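Local coordinates for protein similar to sp|P32453 Saccharomyces cerevisiae YNL315c ATP11 (Candida glabrata CBS 138, PDB 2P4F) that probably acts as a mitochondrial chaperone of the ATP11 family, binding unfolded protein and, as in its yeast relative, assisting assembly of the F1-ATPase, at residues I272-D277 / I287-Q292; F157-P162 / Q255-A260; K212-I217 / Q248-N253; V138-V141 / M147-Y150; T265-E270 / I291-S296. All blocks are in the same frame, centred on the assembly; numbering follows the deposited sequence.

Overall arrangement
Interactions 1 and 5 join the same two helices, 266-280 and 287-295, one near the inter-helix loop and the other near the C-terminus. Interactions 2 and 3 both use helix 244-257. They pack its C-terminal end and its middle on the antiparallel sheet, through an outermost and an inner strand respectively. Interactions 1, 2 and 3 are buried. Their chemistry is mainly leucine, isoleucine and phenylalanine. Interaction 5 is partly buried and mixes aliphatic packing with polar ends. Interaction 4 is a surface contact of two tyrosines and a lysine along helix 140-153. Interactions 1 and 2 touch through Leu-275 and Leu-290. Interaction 4 reaches interactions 1 and 2 through Tyr-150.

Interaction 1. Residues I272-D277 / I287-Q292; sequences IQLLED and INKLIQ
This is a buried helix-helix contact, in which Leu-274 of helix 266-280 packs on Leu-290 of helix 287-295. It lies toward the edge of the molecule, about 18 Å from the centre of the chain (centre to centre). The CA atoms of Leu-274 and Leu-290 are 7.2 Å apart. CD2 of Leu-274 does most of the touching. It presses on the backbone of the other helix, and its distance of 3.3 Å to CA of Leu-290 is tighter than normal carbon contact. The same methyl lies 3.7 Å from CB of Leu-290 and 3.8 Å from its CD1. The leucine thus meets both the main chain and the branch of its partner. CG of Leu-274 is anti to the backbone N (chi1 -167°), which carries the branch across to the second helix.

The two helices run roughly antiparallel and follow each other in the chain, so they form a helical hairpin. Phe-285, in the connecting loop, also packs on Leu-274. Leu-290 also reaches Phe-157 and Val-158 of the edge strand 156-162.

Lys-289 borders the leucine pair. Its CG is 4.4 Å from CD1 of Leu-274. Its NZ turns to a salt bridge with Glu-270, one turn before Leu-274 on the first helix. Gln-273 and Asp-277 lie one turn apart on the same helix. NE2 of Gln-273 donates to OD1 of Asp-277 over 3.1 Å. The acceptor lies in the amide plane, while the donor sits 46° out of the carboxylate plane.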
# COMPACT_ATOMS: atom_id res chain seq x y z
N ILE A 272 10.38 -11.53 -3.45
CA ILE A 272 11.19 -10.54 -2.75
C ILE A 272 12.45 -10.27 -3.55
O ILE A 272 12.90 -9.13 -3.67
CB ILE A 272 11.49 -11.04 -1.33
CG1 ILE A 272 10.23 -10.99 -0.47
CG2 ILE A 272 12.66 -10.26 -0.73
CD1 ILE A 272 10.27 -11.83 0.77
N GLN A 273 13.05 -11.31 -4.13
CA GLN A 273 14.29 -11.11 -4.89
C GLN A 273 14.03 -10.22 -6.11
O GLN A 273 14.87 -9.39 -6.50
CB GLN A 273 14.86 -12.48 -5.35
CG GLN A 273 16.21 -12.32 -6.07
CD GLN A 273 17.29 -11.87 -5.10
OE1 GLN A 273 17.51 -12.48 -4.05
NE2 GLN A 273 18.01 -10.79 -5.41
N LEU A 274 12.84 -10.39 -6.73
CA LEU A 274 12.56 -9.53 -7.87
C LEU A 274 12.40 -8.07 -7.47
O LEU A 274 12.81 -7.13 -8.18
CB LEU A 274 11.25 -9.98 -8.53
CG LEU A 274 10.95 -9.41 -9.90
CD1 LEU A 274 11.95 -9.88 -10.96
CD2 LEU A 274 9.50 -9.74 -10.31
N LEU A 275 11.74 -7.86 -6.34
CA LEU A 275 11.60 -6.50 -5.77
C LEU A 275 12.98 -5.89 -5.54
O LEU A 275 13.28 -4.70 -5.89
CB LEU A 275 10.80 -6.56 -4.46
CG LEU A 275 10.75 -5.24 -3.67
CD1 LEU A 275 9.96 -4.20 -4.45
CD2 LEU A 275 10.14 -5.52 -2.30
N GLU A 276 13.85 -6.67 -4.91
CA GLU A 276 15.20 -6.13 -4.63
C GLU A 276 15.97 -5.87 -5.91
O GLU A 276 16.61 -4.84 -6.09
CB GLU A 276 15.96 -7.09 -3.69
CG GLU A 276 15.30 -7.13 -2.29
CD GLU A 276 15.95 -8.13 -1.38
OE1 GLU A 276 16.64 -9.08 -1.85
OE2 GLU A 276 15.79 -7.96 -0.14
N ASP A 277 15.87 -6.80 -6.86
CA ASP A 277 16.59 -6.60 -8.12
C ASP A 277 16.12 -5.37 -8.86
O ASP A 277 16.93 -4.62 -9.46
CB ASP A 277 16.39 -7.83 -9.01
CG ASP A 277 17.24 -9.00 -8.57
OD1 ASP A 277 18.18 -8.86 -7.77
OD2 ASP A 277 16.92 -10.13 -9.04
N ILE A 287 10.73 -8.23 -16.81
CA ILE A 287 9.30 -7.93 -16.77
C ILE A 287 8.40 -9.15 -16.90
O ILE A 287 7.32 -9.27 -16.33
CB ILE A 287 8.93 -7.00 -17.94
CG1 ILE A 287 9.26 -5.57 -17.53
CG2 ILE A 287 7.47 -7.12 -18.32
CD1 ILE A 287 8.24 -5.05 -16.51
N ASN A 288 8.93 -10.05 -17.73
CA ASN A 288 8.21 -11.32 -17.89
C ASN A 288 8.11 -12.07 -16.59
O ASN A 288 7.01 -12.59 -16.31
CB ASN A 288 8.90 -12.12 -19.01
CG ASN A 288 8.74 -11.19 -20.23
OD1 ASN A 288 7.69 -11.35 -20.85
ND2 ASN A 288 9.72 -10.30 -20.47
N LYS A 289 9.19 -12.12 -15.82
CA LYS A 289 9.07 -12.86 -14.55
C LYS A 289 8.15 -12.12 -13.59
O LYS A 289 7.36 -12.71 -12.84
CB LYS A 289 10.44 -13.01 -13.93
CG LYS A 289 10.48 -13.66 -12.57
CD LYS A 289 10.35 -15.17 -12.68
CE LYS A 289 10.39 -15.85 -11.31
NZ LYS A 289 11.74 -15.85 -10.69
N LEU A 290 8.24 -10.80 -13.60
CA LEU A 290 7.32 -9.98 -12.79
C LEU A 290 5.87 -10.33 -13.05
O LEU A 290 5.02 -10.56 -12.19
CB LEU A 290 7.46 -8.47 -13.12
CG LEU A 290 6.31 -7.60 -12.53
CD1 LEU A 290 6.46 -7.60 -11.01
CD2 LEU A 290 6.32 -6.23 -13.16
N ILE A 291 5.55 -10.39 -14.33
CA ILE A 291 4.16 -10.69 -14.71
C ILE A 291 3.78 -12.10 -14.32
O ILE A 291 2.69 -12.37 -13.80
CB ILE A 291 3.95 -10.45 -16.22
CG1 ILE A 291 4.04 -8.96 -16.54
CG2 ILE A 291 2.64 -11.10 -16.63
CD1 ILE A 291 4.09 -8.59 -18.01
N GLN A 292 4.69 -13.04 -14.50
CA GLN A 292 4.39 -14.42 -14.06
C GLN A 292 4.17 -14.51 -12.56
O GLN A 292 3.26 -15.18 -12.05
CB GLN A 292 5.56 -15.31 -14.48
CG GLN A 292 5.48 -16.76 -14.04
CD GLN A 292 6.34 -17.06 -12.82
OE1 GLN A 292 6.66 -18.20 -12.46
NE2 GLN A 292 6.74 -15.99 -12.14

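Interaction 2. Residues F157-P162 / Q255-A260; sequences FVLPLP and QRFYGA
A strand-to-helix contact closes this part of the hydrophobic core: Phe-157 and Leu-159 of the edge strand 156-162 meet Phe-257, the last residue of helix 244-257, and Tyr-258 just after it. CE2 of Phe-157 lies over one face of the Phe-257 ring, 3.4 Å above its plane and offset toward the rim. It is 3.5 Å from CD1 of Phe-257. The ring planes make 48° and the centroids are 5.1 Å apart, so the pair is oblique. CD2 of Leu-159 approaches the same Phe-257 ring and is 3.8 Å from both its CD2 and CE2.

The crystallised domain is a half barrel, and helix 244-257 packs on its sheet. Tyr-258 is the first residue to leave the helix and is the centre of an inverse gamma turn. Gly-259 follows with a positive phi of 114°. Tyr-258 reaches back toward the strand, and its OH is 3.6 Å from CB of Phe-157. That hydroxyl is hydrogen-bonded to the backbone O of Asn-154, which settles a buried polar atom. Trp-186 meets the Tyr-258 ring edge-to-face, and Leu-275 packs on both Phe-157 and Tyr-258.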
# COMPACT_ATOMS: atom_id res chain seq x y z
N PHE A 157 8.30 0.14 -7.26
CA PHE A 157 8.13 -1.15 -7.94
C PHE A 157 7.18 -0.95 -9.12
O PHE A 157 6.68 0.15 -9.32
CB PHE A 157 7.61 -2.22 -6.98
CG PHE A 157 7.86 -3.67 -7.43
CD1 PHE A 157 9.10 -4.06 -7.97
CD2 PHE A 157 6.87 -4.61 -7.30
CE1 PHE A 157 9.35 -5.38 -8.35
CE2 PHE A 157 7.11 -5.94 -7.67
CZ PHE A 157 8.35 -6.30 -8.18
N VAL A 158 7.02 -2.00 -9.93
CA VAL A 158 6.02 -1.99 -11.01
C VAL A 158 5.15 -3.21 -10.83
O VAL A 158 5.69 -4.29 -10.47
CB VAL A 158 6.73 -2.04 -12.38
CG1 VAL A 158 5.73 -2.21 -13.49
CG2 VAL A 158 7.54 -0.74 -12.53
N LEU A 159 3.83 -3.08 -11.03
CA LEU A 159 2.97 -4.23 -10.99
C LEU A 159 2.04 -4.21 -12.18
O LEU A 159 1.62 -3.14 -12.60
CB LEU A 159 2.05 -4.23 -9.74
CG LEU A 159 2.70 -4.57 -8.41
CD1 LEU A 159 1.65 -4.34 -7.30
CD2 LEU A 159 3.24 -5.99 -8.34
N PRO A 160 1.67 -5.37 -12.68
CA PRO A 160 0.69 -5.37 -13.74
C PRO A 160 -0.73 -5.31 -13.18
O PRO A 160 -1.08 -5.90 -12.16
CB PRO A 160 0.92 -6.76 -14.39
CG PRO A 160 1.34 -7.61 -13.23
CD PRO A 160 2.12 -6.73 -12.29
N LEU A 161 -1.55 -4.57 -13.90
CA LEU A 161 -2.99 -4.69 -13.72
C LEU A 161 -3.57 -5.47 -14.91
O LEU A 161 -3.57 -5.04 -16.07
CB LEU A 161 -3.53 -3.28 -13.54
CG LEU A 161 -5.03 -3.11 -13.36
CD1 LEU A 161 -5.46 -4.01 -12.19
CD2 LEU A 161 -5.35 -1.64 -13.12
N PRO A 162 -4.06 -6.68 -14.65
CA PRO A 162 -4.64 -7.49 -15.74
C PRO A 162 -5.92 -6.83 -16.23
O PRO A 162 -6.69 -6.25 -15.45
CB PRO A 162 -5.00 -8.84 -15.12
CG PRO A 162 -4.30 -8.81 -13.79
CD PRO A 162 -4.09 -7.38 -13.37
N GLN A 255 1.43 -6.34 -1.08
CA GLN A 255 1.77 -7.09 0.12
C GLN A 255 2.61 -8.32 -0.20
O GLN A 255 3.54 -8.70 0.51
CB GLN A 255 0.49 -7.52 0.84
CG GLN A 255 -0.28 -6.31 1.38
CD GLN A 255 -1.54 -6.72 2.12
OE1 GLN A 255 -2.37 -5.88 2.44
NE2 GLN A 255 -1.65 -8.02 2.39
N ARG A 256 2.30 -9.02 -1.30
CA ARG A 256 3.02 -10.27 -1.60
C ARG A 256 4.47 -10.00 -1.95
O ARG A 256 5.34 -10.78 -1.58
CB ARG A 256 2.32 -11.03 -2.76
CG ARG A 256 0.95 -11.58 -2.33
CD ARG A 256 0.51 -12.79 -3.14
NE ARG A 256 0.51 -12.45 -4.59
CZ ARG A 256 0.27 -13.41 -5.48
NH1 ARG A 256 0.28 -13.13 -6.78
NH2 ARG A 256 0.02 -14.67 -5.08
N PHE A 257 4.73 -8.91 -2.68
CA PHE A 257 6.10 -8.59 -3.07
C PHE A 257 6.87 -7.95 -1.92
O PHE A 257 8.08 -8.20 -1.76
CB PHE A 257 6.11 -7.69 -4.32
CG PHE A 257 5.83 -8.53 -5.57
CD1 PHE A 257 6.90 -9.09 -6.27
CD2 PHE A 257 4.53 -8.73 -6.01
CE1 PHE A 257 6.61 -9.83 -7.40
CE2 PHE A 257 4.24 -9.49 -7.13
CZ PHE A 257 5.30 -10.06 -7.84
N TYR A 258 6.17 -7.17 -1.07
CA TYR A 258 6.87 -6.47 0.01
C TYR A 258 6.96 -7.32 1.26
O TYR A 258 6.63 -6.98 2.36
CB TYR A 258 6.18 -5.12 0.27
CG TYR A 258 6.70 -4.11 -0.75
CD1 TYR A 258 7.79 -3.29 -0.45
CD2 TYR A 258 6.09 -3.99 -2.02
CE1 TYR A 258 8.27 -2.37 -1.38
CE2 TYR A 258 6.57 -3.07 -2.97
CZ TYR A 258 7.65 -2.27 -2.61
OH TYR A 258 8.12 -1.36 -3.55
N GLY A 259 7.50 -8.51 1.14
CA GLY A 259 7.83 -9.20 2.41
C GLY A 259 6.93 -10.43 2.46
O GLY A 259 7.11 -11.28 3.33
N ALA A 260 6.01 -10.43 1.51
CA ALA A 260 5.19 -11.64 1.22
C ALA A 260 4.62 -12.22 2.50
O ALA A 260 4.59 -13.44 2.75
CB ALA A 260 6.01 -12.69 0.49

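Interaction 3. Residues K212-I217 / Q248-N253; sequences KPHTTI and QLLLLN
Strand residues 215-217 face helix 248-253, which runs at a slant to the strand, and the closest CA atoms, those of Ile-217 and Leu-251, are 9.1 Å apart. The gap is bridged by side chains at two points. At the first, CD1 of Ile-217 meets CD1 of Leu-251 at 3.9 Å. The two side chains cross at an oblique angle, and only these end methyls come together. CG1 of Ile-217 is anti to the carbonyl carbon (chi1 -54°), and chi2 extends CD1 onward to the helix. Met-232 of the neighbouring strand 229-236 packs on both residues.

At the second point, CE1 of His-214 lies 4.2 Å from CD1 of Leu-250. The methyl approaches the ring obliquely. The imidazole is held by a hydrogen bond at each nitrogen. ND1 pairs with OG1 of Thr-215 over 2.9 Å, with the hydroxyl in the plane of the ring. NE2 pairs with OE1 of Gln-182, on strand 179-190. These two bonds fix the rotation of the ring.

His-214 and Thr-215 sit in a classic beta bulge opposite Ile-198 of strand 193-200. Two consecutive residues here span one position of the neighbouring strand. Strand 215-220 lies inside the antiparallel sheet, between strands 193-200 and 229-236. Leu-250 also packs on Leu-159, so the helix reaches an inner and an outermost strand of the same sheet.

No hydrogen bond passes between the strand and the helix. The imidazole nitrogens are satisfied by residues of the sheet, so a buried polar ring can offer a carbon to a leucine and the contact itself remains apolar.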
# COMPACT_ATOMS: atom_id res chain seq x y z
N LYS A 212 -1.37 12.28 -11.73
CA LYS A 212 -1.87 11.94 -10.39
C LYS A 212 -1.98 10.42 -10.19
O LYS A 212 -2.48 9.74 -11.07
CB LYS A 212 -3.22 12.63 -10.26
CG LYS A 212 -4.17 12.50 -9.14
CD LYS A 212 -5.37 13.45 -9.28
CE LYS A 212 -6.13 13.16 -10.56
NZ LYS A 212 -7.61 13.13 -10.34
N PRO A 213 -1.58 9.87 -9.05
CA PRO A 213 -1.85 8.46 -8.80
C PRO A 213 -3.34 8.19 -8.86
O PRO A 213 -4.14 8.97 -8.36
CB PRO A 213 -1.37 8.20 -7.37
CG PRO A 213 -0.61 9.40 -6.98
CD PRO A 213 -0.92 10.55 -7.92
N HIS A 214 -3.74 7.06 -9.43
CA HIS A 214 -5.18 6.74 -9.34
C HIS A 214 -5.53 6.20 -7.96
O HIS A 214 -6.71 6.24 -7.58
CB HIS A 214 -5.55 5.71 -10.40
CG HIS A 214 -4.68 4.49 -10.46
ND1 HIS A 214 -4.71 3.52 -9.49
CD2 HIS A 214 -3.79 4.11 -11.44
CE1 HIS A 214 -3.85 2.55 -9.84
NE2 HIS A 214 -3.28 2.90 -11.02
N THR A 215 -4.56 5.68 -7.21
CA THR A 215 -4.82 5.09 -5.88
C THR A 215 -3.80 5.65 -4.89
O THR A 215 -2.57 5.55 -5.19
CB THR A 215 -4.73 3.57 -5.94
OG1 THR A 215 -5.75 3.08 -6.83
CG2 THR A 215 -5.03 2.94 -4.57
N THR A 216 -4.23 6.21 -3.78
CA THR A 216 -3.28 6.66 -2.74
C THR A 216 -3.70 5.97 -1.47
O THR A 216 -4.91 6.00 -1.10
CB THR A 216 -3.37 8.18 -2.56
OG1 THR A 216 -2.82 8.78 -3.78
CG2 THR A 216 -2.53 8.73 -1.43
N ILE A 217 -2.79 5.36 -0.75
CA ILE A 217 -3.07 4.64 0.48
C ILE A 217 -2.23 5.27 1.58
O ILE A 217 -1.05 5.50 1.39
CB ILE A 217 -2.76 3.14 0.33
CG1 ILE A 217 -3.50 2.54 -0.91
CG2 ILE A 217 -3.08 2.43 1.61
CD1 ILE A 217 -3.03 1.22 -1.35
N GLN A 248 -7.87 -3.15 -4.91
CA GLN A 248 -7.72 -4.20 -3.90
C GLN A 248 -6.75 -5.29 -4.32
O GLN A 248 -5.92 -5.76 -3.51
CB GLN A 248 -9.09 -4.84 -3.58
CG GLN A 248 -10.09 -3.86 -3.00
CD GLN A 248 -11.52 -4.39 -2.96
OE1 GLN A 248 -11.99 -5.20 -3.77
NE2 GLN A 248 -12.31 -3.93 -1.99
N LEU A 249 -6.86 -5.68 -5.59
CA LEU A 249 -5.97 -6.77 -6.06
C LEU A 249 -4.54 -6.25 -6.20
O LEU A 249 -3.56 -6.96 -5.90
CB LEU A 249 -6.55 -7.39 -7.32
CG LEU A 249 -7.47 -8.62 -7.28
CD1 LEU A 249 -7.93 -9.05 -5.87
CD2 LEU A 249 -8.71 -8.43 -8.16
N LEU A 250 -4.36 -5.00 -6.61
CA LEU A 250 -3.01 -4.43 -6.64
C LEU A 250 -2.43 -4.35 -5.24
O LEU A 250 -1.27 -4.66 -5.01
CB LEU A 250 -3.01 -3.02 -7.25
CG LEU A 250 -3.19 -3.01 -8.77
CD1 LEU A 250 -3.59 -1.62 -9.29
CD2 LEU A 250 -1.93 -3.49 -9.49
N LEU A 251 -3.24 -3.93 -4.26
CA LEU A 251 -2.74 -3.83 -2.89
C LEU A 251 -2.36 -5.21 -2.37
O LEU A 251 -1.35 -5.37 -1.67
CB LEU A 251 -3.83 -3.19 -2.03
CG LEU A 251 -3.53 -3.19 -0.53
CD1 LEU A 251 -2.24 -2.44 -0.25
CD2 LEU A 251 -4.72 -2.57 0.17
N LEU A 252 -3.15 -6.22 -2.70
CA LEU A 252 -2.76 -7.59 -2.28
C LEU A 252 -1.39 -7.97 -2.86
O LEU A 252 -0.53 -8.56 -2.16
CB LEU A 252 -3.86 -8.56 -2.69
CG LEU A 252 -4.61 -9.32 -1.61
CD1 LEU A 252 -4.80 -8.48 -0.35
CD2 LEU A 252 -5.93 -9.83 -2.20
N ASN A 253 -1.19 -7.62 -4.15
CA ASN A 253 0.11 -7.94 -4.74
C ASN A 253 1.21 -7.08 -4.16
O ASN A 253 2.36 -7.55 -4.02
CB ASN A 253 0.00 -7.82 -6.27
CG ASN A 253 0.01 -9.20 -6.94
OD1 ASN A 253 0.41 -10.21 -6.34
ND2 ASN A 253 -0.39 -9.28 -8.19

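Interaction 4. Residues V138-V141 / M147-Y150; sequences VPYV and MYKY
Tyr-140 and Tyr-148 form the closer part of this surface contact, and Lys-149 lies on its looser, exposed side. OH of Tyr-140 is 3.9 Å from CD2 of Tyr-148. It sits at the edge of the Tyr-148 ring, in the plane of that ring. CD2 of Tyr-148 in turn lies near the plane of the Tyr-140 ring, also at the edge. The rings therefore meet by their rims and do not stack. The nearest apolar approach, CE1 of Tyr-140 to CD2 of Tyr-148, is longer at 4.3 Å.

Both tyrosines belong to helix 140-153, two turns apart. The helix follows directly on the edge strand 133-139, with Pro-139 at the N-cap position. The contact is thus local to a strand-to-helix junction. CG of Tyr-140 is anti to the backbone N (chi1 -178°), which sends its ring forward along the helix toward the second tyrosine. Asp-228 ties down the start of the helix: its OD1 accepts from the backbone N of Val-141, and the Tyr-140 side chain packs on it. Tyr-148 also rests on Leu-221.

On the open side, the kinked chain of Lys-149 comes in roughly perpendicular to the Tyr-140 side chain. This brings NZ to 4.0 Å from OH of Tyr-140. The distance is too long for a hydrogen bond, so the ammonium group is only a loose neighbour of the hydroxyl.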
# COMPACT_ATOMS: atom_id res chain seq x y z
N VAL A 138 -4.38 -3.37 10.33
CA VAL A 138 -3.28 -4.32 10.13
C VAL A 138 -2.49 -4.47 11.40
O VAL A 138 -2.16 -3.44 11.98
CB VAL A 138 -2.34 -3.78 9.00
CG1 VAL A 138 -1.21 -4.70 8.67
CG2 VAL A 138 -3.16 -3.51 7.72
N PRO A 139 -2.19 -5.64 11.93
CA PRO A 139 -1.33 -5.67 13.13
C PRO A 139 0.06 -5.23 12.73
O PRO A 139 0.58 -5.53 11.64
CB PRO A 139 -1.29 -7.14 13.58
CG PRO A 139 -1.78 -7.90 12.41
CD PRO A 139 -2.61 -6.99 11.55
N TYR A 140 0.68 -4.51 13.65
CA TYR A 140 2.01 -3.97 13.34
C TYR A 140 3.06 -5.07 13.34
O TYR A 140 3.76 -5.29 12.33
CB TYR A 140 2.34 -2.86 14.34
CG TYR A 140 3.69 -2.27 13.97
CD1 TYR A 140 3.86 -1.43 12.86
CD2 TYR A 140 4.82 -2.54 14.76
CE1 TYR A 140 5.10 -0.88 12.52
CE2 TYR A 140 6.05 -1.99 14.40
CZ TYR A 140 6.18 -1.18 13.30
OH TYR A 140 7.39 -0.65 12.99
N VAL A 141 3.27 -5.74 14.47
CA VAL A 141 4.46 -6.60 14.56
C VAL A 141 4.28 -7.74 13.56
O VAL A 141 5.21 -8.05 12.81
CB VAL A 141 4.69 -7.10 16.00
CG1 VAL A 141 5.65 -8.29 16.08
CG2 VAL A 141 5.21 -5.99 16.91
N MET A 147 6.64 -5.38 6.14
CA MET A 147 6.38 -4.66 4.88
C MET A 147 7.08 -3.30 4.90
O MET A 147 7.71 -2.83 3.94
CB MET A 147 4.86 -4.53 4.68
CG MET A 147 4.59 -3.78 3.39
SD MET A 147 2.88 -4.05 2.82
CE MET A 147 2.17 -4.78 4.30
N TYR A 148 7.01 -2.62 6.05
CA TYR A 148 7.65 -1.32 6.24
C TYR A 148 9.15 -1.40 5.99
O TYR A 148 9.76 -0.54 5.35
CB TYR A 148 7.39 -0.89 7.70
CG TYR A 148 7.68 0.52 8.10
CD1 TYR A 148 8.04 1.54 7.22
CD2 TYR A 148 7.59 0.88 9.44
CE1 TYR A 148 8.30 2.83 7.63
CE2 TYR A 148 7.84 2.16 9.84
CZ TYR A 148 8.19 3.13 8.96
OH TYR A 148 8.42 4.40 9.45
N LYS A 149 9.76 -2.48 6.50
CA LYS A 149 11.23 -2.60 6.36
C LYS A 149 11.59 -2.77 4.89
O LYS A 149 12.54 -2.12 4.40
CB LYS A 149 11.72 -3.73 7.27
CG LYS A 149 11.82 -3.32 8.76
CD LYS A 149 10.72 -2.46 9.31
CE LYS A 149 10.75 -2.19 10.79
NZ LYS A 149 10.89 -0.75 11.15
N TYR A 150 10.81 -3.60 4.18
CA TYR A 150 11.12 -3.77 2.74
C TYR A 150 10.79 -2.49 1.98
O TYR A 150 11.49 -2.20 1.00
CB TYR A 150 10.33 -4.92 2.15
CG TYR A 150 10.96 -6.27 2.43
CD1 TYR A 150 12.08 -6.65 1.69
CD2 TYR A 150 10.46 -7.14 3.37
CE1 TYR A 150 12.71 -7.87 1.88
CE2 TYR A 150 11.07 -8.38 3.59
CZ TYR A 150 12.18 -8.72 2.84
OH TYR A 150 12.82 -9.91 3.01

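Interaction 5. Residues T265-E270 / I291-S296; sequences TSIAKE and IQLAQS
Leu-293 is the first residue of 291-296 to touch 265-270, and it fits between Ile-267 and Glu-270. Its CD2 is 3.7 Å from CG1 of Ile-267, and the two side chains lie alongside, pointing opposite ways. Glu-270 lies crosswise to the leucine. CB and the carboxylate oxygen OE2 of Glu-270 both lie 4.0 Å from CD2 of Leu-293; OE2 is also salt-bridged to NZ of Lys-289. CD1 of Leu-293 turns to the main chain and is 3.9 Å from O of Glu-270. Leu-293 also packs on Phe-257, which ties this helix pair to helix 244-257.

Here the start of helix 266-280 meets the end of helix 287-295, at the far end of the helical hairpin from its connecting loop. Thr-265 is the N-cap of helix 266-280. Its OG1 accepts from N of Ala-268 over 3.2 Å and also pairs with the backbone O of Asn-299. Ala-294 comes next on the second segment. It faces Phe-257, and its backbone O accepts from ND2 of Asn-253.

Ser-296 is the first residue to leave the helix. Its OG is 3.4 Å from CD1 of Ile-267, and its CB is 3.9 Å from that methyl. With chi1 at -173°, CG1 of Ile-267 points opposite the backbone N and carries CD1 past Leu-293 to the serine. The serine hydroxyl is engaged by the backbone N of Glu-298.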
# COMPACT_ATOMS: atom_id res chain seq x y z
N THR A 265 8.31 -19.44 1.63
CA THR A 265 8.27 -20.36 0.51
C THR A 265 9.19 -19.91 -0.63
O THR A 265 9.62 -18.77 -0.75
CB THR A 265 6.84 -20.43 -0.04
OG1 THR A 265 6.53 -19.10 -0.50
CG2 THR A 265 5.82 -20.82 1.03
N SER A 266 9.51 -20.83 -1.54
CA SER A 266 10.41 -20.53 -2.65
C SER A 266 9.79 -19.40 -3.47
O SER A 266 10.46 -18.45 -3.89
CB SER A 266 10.69 -21.77 -3.52
OG SER A 266 11.20 -22.80 -2.65
N ILE A 267 8.47 -19.46 -3.72
CA ILE A 267 8.02 -18.39 -4.61
C ILE A 267 7.97 -17.03 -3.90
O ILE A 267 8.19 -15.96 -4.51
CB ILE A 267 6.64 -18.72 -5.20
CG1 ILE A 267 6.20 -17.71 -6.26
CG2 ILE A 267 5.56 -18.86 -4.13
CD1 ILE A 267 5.13 -18.25 -7.18
N ALA A 268 7.70 -17.03 -2.60
CA ALA A 268 7.74 -15.78 -1.85
C ALA A 268 9.15 -15.19 -1.94
O ALA A 268 9.35 -13.98 -2.12
CB ALA A 268 7.33 -16.01 -0.40
N LYS A 269 10.16 -16.05 -1.80
CA LYS A 269 11.55 -15.57 -1.94
C LYS A 269 11.82 -15.04 -3.35
O LYS A 269 12.57 -14.07 -3.51
CB LYS A 269 12.57 -16.64 -1.54
CG LYS A 269 12.43 -17.11 -0.10
CD LYS A 269 13.47 -18.19 0.24
CE LYS A 269 12.91 -19.22 1.20
NZ LYS A 269 13.67 -20.51 1.02
N GLU A 270 11.20 -15.67 -4.36
CA GLU A 270 11.39 -15.19 -5.72
C GLU A 270 10.77 -13.81 -5.89
O GLU A 270 11.34 -12.92 -6.54
CB GLU A 270 10.74 -16.09 -6.75
CG GLU A 270 11.45 -17.39 -7.01
CD GLU A 270 10.66 -18.12 -8.11
OE1 GLU A 270 9.90 -19.06 -7.79
OE2 GLU A 270 10.86 -17.70 -9.27
N ILE A 291 5.55 -10.39 -14.33
CA ILE A 291 4.16 -10.69 -14.71
C ILE A 291 3.78 -12.10 -14.32
O ILE A 291 2.69 -12.37 -13.80
CB ILE A 291 3.95 -10.45 -16.22
CG1 ILE A 291 4.04 -8.96 -16.54
CG2 ILE A 291 2.64 -11.10 -16.63
CD1 ILE A 291 4.09 -8.59 -18.01
N GLN A 292 4.69 -13.04 -14.50
CA GLN A 292 4.39 -14.42 -14.06
C GLN A 292 4.17 -14.51 -12.56
O GLN A 292 3.26 -15.18 -12.05
CB GLN A 292 5.56 -15.31 -14.48
CG GLN A 292 5.48 -16.76 -14.04
CD GLN A 292 6.34 -17.06 -12.82
OE1 GLN A 292 6.66 -18.20 -12.46
NE2 GLN A 292 6.74 -15.99 -12.14
N LEU A 293 5.03 -13.83 -11.79
CA LEU A 293 4.96 -13.95 -10.35
C LEU A 293 3.77 -13.15 -9.82
O LEU A 293 3.20 -13.51 -8.80
CB LEU A 293 6.22 -13.44 -9.65
CG LEU A 293 7.49 -14.28 -9.80
CD1 LEU A 293 8.71 -13.49 -9.31
CD2 LEU A 293 7.43 -15.57 -9.01
N ALA A 294 3.38 -12.07 -10.49
CA ALA A 294 2.22 -11.31 -9.99
C ALA A 294 0.91 -12.06 -10.24
O ALA A 294 -0.05 -11.91 -9.51
CB ALA A 294 2.20 -9.96 -10.69
N GLN A 295 0.86 -12.88 -11.30
CA GLN A 295 -0.33 -13.61 -11.69
C GLN A 295 -0.42 -14.96 -10.99
O GLN A 295 -1.54 -15.48 -10.94
CB GLN A 295 -0.40 -13.87 -13.21
CG GLN A 295 -0.53 -12.60 -14.02
CD GLN A 295 -0.62 -12.73 -15.52
OE1 GLN A 295 -0.27 -13.75 -16.14
NE2 GLN A 295 -1.13 -11.64 -16.11
N SER A 296 0.69 -15.50 -10.51
CA SER A 296 0.73 -16.81 -9.86
C SER A 296 -0.08 -16.81 -8.57
O SER A 296 0.06 -15.85 -7.80
CB SER A 296 2.16 -17.22 -9.45
OG SER A 296 2.06 -18.33 -8.59